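PDB 3LMF: uncharacterized protein from Nitrosospira multiformis, which is of unknown function but, as a cysteine-rich four-helix bundle of the Csp family, may bind and store copper(I) ions inside the bundle. Local coordinates for residues 56-59 against 60-64; 19-22 against 23-27. All blocks are in the same frame, centred on the assembly; numbering follows the deposited sequence.

Contact 1 (56-59 against 60-64)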
loop_
_atom_site.group_PDB
_atom_site.type_symbol
_atom_site.label_atom_id
_atom_site.label_comp_id
_atom_site.label_asym_id
_atom_site.label_seq_id
_atom_site.Cartn_x
_atom_site.Cartn_y
_atom_site.Cartn_z
ATOM N N CYS A 56 0.699 1.467 10.290
ATOM C CA CYS A 56 -0.433 2.345 10.592
ATOM C C CYS A 56 -1.398 2.396 9.411
ATOM O O CYS A 56 -2.616 2.396 9.590
ATOM C CB CYS A 56 0.041 3.760 10.931
ATOM S SG CYS A 56 0.848 3.891 12.540
ATOM N N GLN A 57 -0.846 2.421 8.204
ATOM C CA GLN A 57 -1.661 2.459 6.994
ATOM C C GLN A 57 -2.454 1.163 6.851
ATOM O O GLN A 57 -3.584 1.166 6.370
ATOM C CB GLN A 57 -0.761 2.669 5.772
ATOM C CG GLN A 57 -1.493 3.043 4.502
ATOM C CD GLN A 57 -0.548 3.563 3.425
ATOM O OE1 GLN A 57 -0.971 3.866 2.314
ATOM N NE2 GLN A 57 0.737 3.671 3.758
ATOM N N THR A 58 -1.855 0.059 7.277
ATOM C CA THR A 58 -2.514 -1.240 7.208
ATOM C C THR A 58 -3.667 -1.280 8.215
ATOM O O THR A 58 -4.781 -1.692 7.888
ATOM C CB THR A 58 -1.497 -2.377 7.484
ATOM O OG1 THR A 58 -0.487 -2.357 6.468
ATOM C CG2 THR A 58 -2.177 -3.740 7.487
ATOM N N SER A 59 -3.399 -0.833 9.433
ATOM C CA SER A 59 -4.426 -0.796 10.476
ATOM C C SER A 59 -5.584 0.080 10.006
ATOM O O SER A 59 -6.749 -0.289 10.137
ATOM C CB SER A 59 -3.836 -0.229 11.765
ATOM O OG SER A 59 -2.832 -1.107 12.270
ATOM N N LEU A 60 -5.249 1.241 9.456
ATOM C CA LEU A 60 -6.252 2.158 8.940
ATOM C C LEU A 60 -7.114 1.449 7.902
ATOM O O LEU A 60 -8.333 1.518 7.948
ATOM C CB LEU A 60 -5.576 3.378 8.302
ATOM C CG LEU A 60 -6.492 4.361 7.562
ATOM C CD1 LEU A 60 -7.537 4.916 8.521
ATOM C CD2 LEU A 60 -5.659 5.489 6.969
ATOM N N ASN A 61 -6.474 0.759 6.966
ATOM C CA ASN A 61 -7.219 0.063 5.930
ATOM C C ASN A 61 -8.091 -1.060 6.486
ATOM O O ASN A 61 -9.221 -1.240 6.037
ATOM C CB ASN A 61 -6.270 -0.480 4.856
ATOM C CG ASN A 61 -5.676 0.634 3.992
ATOM O OD1 ASN A 61 -6.066 1.801 4.110
ATOM N ND2 ASN A 61 -4.742 0.279 3.115
ATOM N N PHE A 62 -7.582 -1.812 7.456
ATOM C CA PHE A 62 -8.374 -2.886 8.035
ATOM C C PHE A 62 -9.639 -2.365 8.705
ATOM O O PHE A 62 -10.712 -2.936 8.543
ATOM C CB PHE A 62 -7.536 -3.696 9.036
ATOM C CG PHE A 62 -6.892 -4.908 8.435
ATOM C CD1 PHE A 62 -6.015 -4.784 7.359
ATOM C CD2 PHE A 62 -7.185 -6.178 8.920
ATOM C CE1 PHE A 62 -5.435 -5.911 6.772
ATOM C CE2 PHE A 62 -6.610 -7.310 8.338
ATOM C CZ PHE A 62 -5.735 -7.178 7.263
HETATM N N MSE A 63 -9.511 -1.275 9.447
HETATM C CA MSE A 63 -10.657 -0.698 10.125
HETATM C C MSE A 63 -11.604 -0.024 9.136
HETATM O O MSE A 63 -12.816 -0.049 9.318
HETATM C CB MSE A 63 -10.199 0.305 11.187
HETATM C CG MSE A 63 -9.592 -0.351 12.421
HETATM SE SE MSE A 63 -8.821 0.923 13.656
HETATM C CE MSE A 63 -10.398 1.447 14.630
ATOM N N LEU A 64 -11.060 0.584 8.091
ATOM C CA LEU A 64 -11.918 1.220 7.107
ATOM C C LEU A 64 -12.748 0.162 6.392
ATOM O O LEU A 64 -13.922 0.384 6.109
ATOM C CB LEU A 64 -11.090 1.994 6.082
ATOM C CG LEU A 64 -10.535 3.318 6.587
ATOM C CD1 LEU A 64 -9.533 3.845 5.588
ATOM C CD2 LEU A 64 -11.673 4.313 6.800
#
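The F62 ring lies alongside T58, one helical turn earlier, and the T58 methyl packs beside its CD1–CE1 bond, off the ring plane: CG2 of T58 is 4.0 Å from both CD1 and CE1 of F62. The carbonyl oxygen T58 O meets the same ring obliquely, 3.4 Å from F62 CD1, and also accepts the backbone bond from F62 N at 2.8 Å. With CG2 anti to the backbone N of T58, the methyl runs toward the ring while OG1 turns back to E54 O and to T58 of the third subunit.

The second flat group is the N61 amide. Its chi1 of -71° sets CG anti to the carbonyl carbon and lays it back beside Q57 O, at 3.2 Å. Both ends of this buried amide are satisfied from other chains: OD1 by Y22 of the second subunit, ND2 by E54 of the third.

Further round the helix the i to i+4 bond from M63 N to S59 O measures 3.0 Å, and CG of M63, a selenomethionine, passes 3.6 Å from S59 O. S59 OG is hydrogen-bonded to I55 O.

This is the last part of helix 43-64. C56 and S59 face helix 70-90, L60 packs on helix 8-36, M63 reaches L11 of helix 8-36 and M111 of helix 95-112, and Q57 leans on Y22 of helix 8-36.

Contact 2 (19-22 against 23-27)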
loop_
_atom_site.group_PDB
_atom_site.type_symbol
_atom_site.label_atom_id
_atom_site.label_comp_id
_atom_site.label_asym_id
_atom_site.label_seq_id
_atom_site.Cartn_x
_atom_site.Cartn_y
_atom_site.Cartn_z
ATOM N N ASN A 19 -4.359 7.222 10.890
ATOM C CA ASN A 19 -4.223 8.034 9.677
ATOM C C ASN A 19 -3.262 9.196 9.926
ATOM O O ASN A 19 -2.393 9.478 9.103
ATOM C CB ASN A 19 -5.602 8.553 9.219
ATOM C CG ASN A 19 -5.553 9.318 7.888
ATOM O OD1 ASN A 19 -4.945 8.876 6.919
ATOM N ND2 ASN A 19 -6.215 10.463 7.845
ATOM N N HIS A 20 -3.402 9.856 11.071
ATOM C CA HIS A 20 -2.531 10.983 11.402
ATOM C C HIS A 20 -1.080 10.536 11.588
ATOM O O HIS A 20 -0.159 11.155 11.061
ATOM C CB HIS A 20 -3.026 11.678 12.680
ATOM C CG HIS A 20 -2.217 12.876 13.072
ATOM N ND1 HIS A 20 -2.234 14.054 12.357
ATOM C CD2 HIS A 20 -1.348 13.070 14.094
ATOM C CE1 HIS A 20 -1.409 14.920 12.919
ATOM N NE2 HIS A 20 -0.858 14.348 13.973
ATOM N N CYS A 21 -0.885 9.454 12.330
ATOM C CA CYS A 21 0.456 8.935 12.589
ATOM C C CYS A 21 1.108 8.411 11.319
ATOM O O CYS A 21 2.324 8.533 11.127
ATOM C CB CYS A 21 0.399 7.822 13.647
ATOM S SG CYS A 21 2.012 7.135 14.118
ATOM N N TYR A 22 0.312 7.807 10.449
ATOM C CA TYR A 22 0.869 7.298 9.202
ATOM C C TYR A 22 1.363 8.481 8.361
ATOM O O TYR A 22 2.489 8.468 7.872
ATOM C CB TYR A 22 -0.185 6.450 8.471
ATOM C CG TYR A 22 -0.350 6.709 6.996
ATOM C CD1 TYR A 22 0.702 6.517 6.102
ATOM C CD2 TYR A 22 -1.583 7.087 6.489
ATOM C CE1 TYR A 22 0.519 6.692 4.734
ATOM C CE2 TYR A 22 -1.779 7.263 5.135
ATOM C CZ TYR A 22 -0.731 7.063 4.261
ATOM O OH TYR A 22 -0.953 7.210 2.913
ATOM N N ARG A 23 0.543 9.514 8.223
ATOM C CA ARG A 23 0.945 10.677 7.449
ATOM C C ARG A 23 2.200 11.345 8.014
ATOM O O ARG A 23 3.119 11.690 7.271
ATOM C CB ARG A 23 -0.204 11.683 7.377
ATOM C CG ARG A 23 -1.322 11.209 6.466
ATOM C CD ARG A 23 -2.518 12.119 6.511
ATOM N NE ARG A 23 -2.155 13.507 6.285
ATOM C CZ ARG A 23 -3.029 14.475 6.035
ATOM N NH1 ARG A 23 -2.604 15.719 5.851
ATOM N NH2 ARG A 23 -4.323 14.198 5.955
ATOM N N THR A 24 2.230 11.509 9.331
ATOM C CA THR A 24 3.353 12.126 10.023
ATOM C C THR A 24 4.644 11.319 9.873
ATOM O O THR A 24 5.692 11.875 9.569
ATOM C CB THR A 24 3.032 12.302 11.530
ATOM O OG1 THR A 24 1.867 13.124 11.672
ATOM C CG2 THR A 24 4.196 12.959 12.272
ATOM N N CYS A 25 4.589 10.011 10.081
ATOM C CA CYS A 25 5.805 9.230 9.953
ATOM C C CYS A 25 6.375 9.256 8.536
ATOM O O CYS A 25 7.579 9.454 8.362
ATOM C CB CYS A 25 5.568 7.796 10.437
ATOM S SG CYS A 25 5.321 7.727 12.263
ATOM N N LEU A 26 5.521 9.083 7.530
ATOM C CA LEU A 26 5.978 9.097 6.137
ATOM C C LEU A 26 6.567 10.463 5.772
ATOM O O LEU A 26 7.659 10.550 5.207
ATOM C CB LEU A 26 4.816 8.792 5.179
ATOM C CG LEU A 26 5.089 7.929 3.941
ATOM C CD1 LEU A 26 4.012 8.214 2.883
ATOM C CD2 LEU A 26 6.468 8.218 3.369
ATOM N N ARG A 27 5.832 11.522 6.096
ATOM C CA ARG A 27 6.263 12.878 5.786
ATOM C C ARG A 27 7.607 13.243 6.401
ATOM O O ARG A 27 8.527 13.681 5.706
ATOM C CB ARG A 27 5.203 13.887 6.241
ATOM C CG ARG A 27 5.622 15.347 6.077
ATOM C CD ARG A 27 4.451 16.291 6.328
ATOM N NE ARG A 27 3.909 16.183 7.684
ATOM C CZ ARG A 27 4.510 16.648 8.776
ATOM N NH1 ARG A 27 5.685 17.258 8.684
ATOM N NH2 ARG A 27 3.932 16.510 9.963
#
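C21 and C25 form a CxxxC pair on helix 8-36, two cysteines one turn apart on the side of the helix that faces the rest of the four-helix bundle. Their SG atoms are 3.8 Å apart, touching but much too far for a disulfide. C21 SG is anti to its backbone N (chi1 -177°) and leans forward along the helix, whereas C25 SG is anti to its carbonyl carbon (chi1 -69°) and leans back, so the two torsions bring the sulfurs together. The backbone under them is joined by C25 N to C21 O, 2.9 Å.

Cysteines lining the inside of a four-helix bundle are the hallmark of the Csp family, whose characterised members use them to hold copper(I); a similar use here is an inference. C101 of helix 95-112 touches both C21 and C25, and C25 also meets C52 of helix 43-64.

Around the helix, H20 O is gripped twice, by T24 N and, at 2.9 Å, by T24 OG1. The two donors come from opposite faces of the carbonyl plane, the hydroxyl standing 38° out of it. The same OG1 sits over one face of the exposed H20 imidazole, toward its rim, 3.8 Å from NE2.

R23 CG lies over one face of the Y22 ring, 4.1 Å from Y22 CD2, and 3.3 Å from N19 O. The arginine chain then bends and carries its guanidinium to D16 of the second subunit in a salt bridge. One turn beyond Y22, L26 CD1 meets Y22 CE1 obliquely at 4.2 Å, and the hydroxyl of buried Y22 is hydrogen-bonded to OD1 of N61 of the second subunit.

How the contacts relate
Contacts 1 and 2 lie on consecutive, packed helices, 43-64 and 8-36, their centres about 12 Å apart. Among their meeting points is a cysteine pair: C56 SG of contact 1 is 3.8 Å from C21 SG of contact 2, which brings C56 up to C21, at the end of the C21–C25 pair, and makes a run of three sulfurs, a plausible place for copper(I) if the protein works as its family suggests. Just beside it, C56 CB rests 3.7 Å from Y22 CB, and L60 packs on N19. Both contacts also border the second subunit, where the Y22–N61 bond occurs twice, once in each direction.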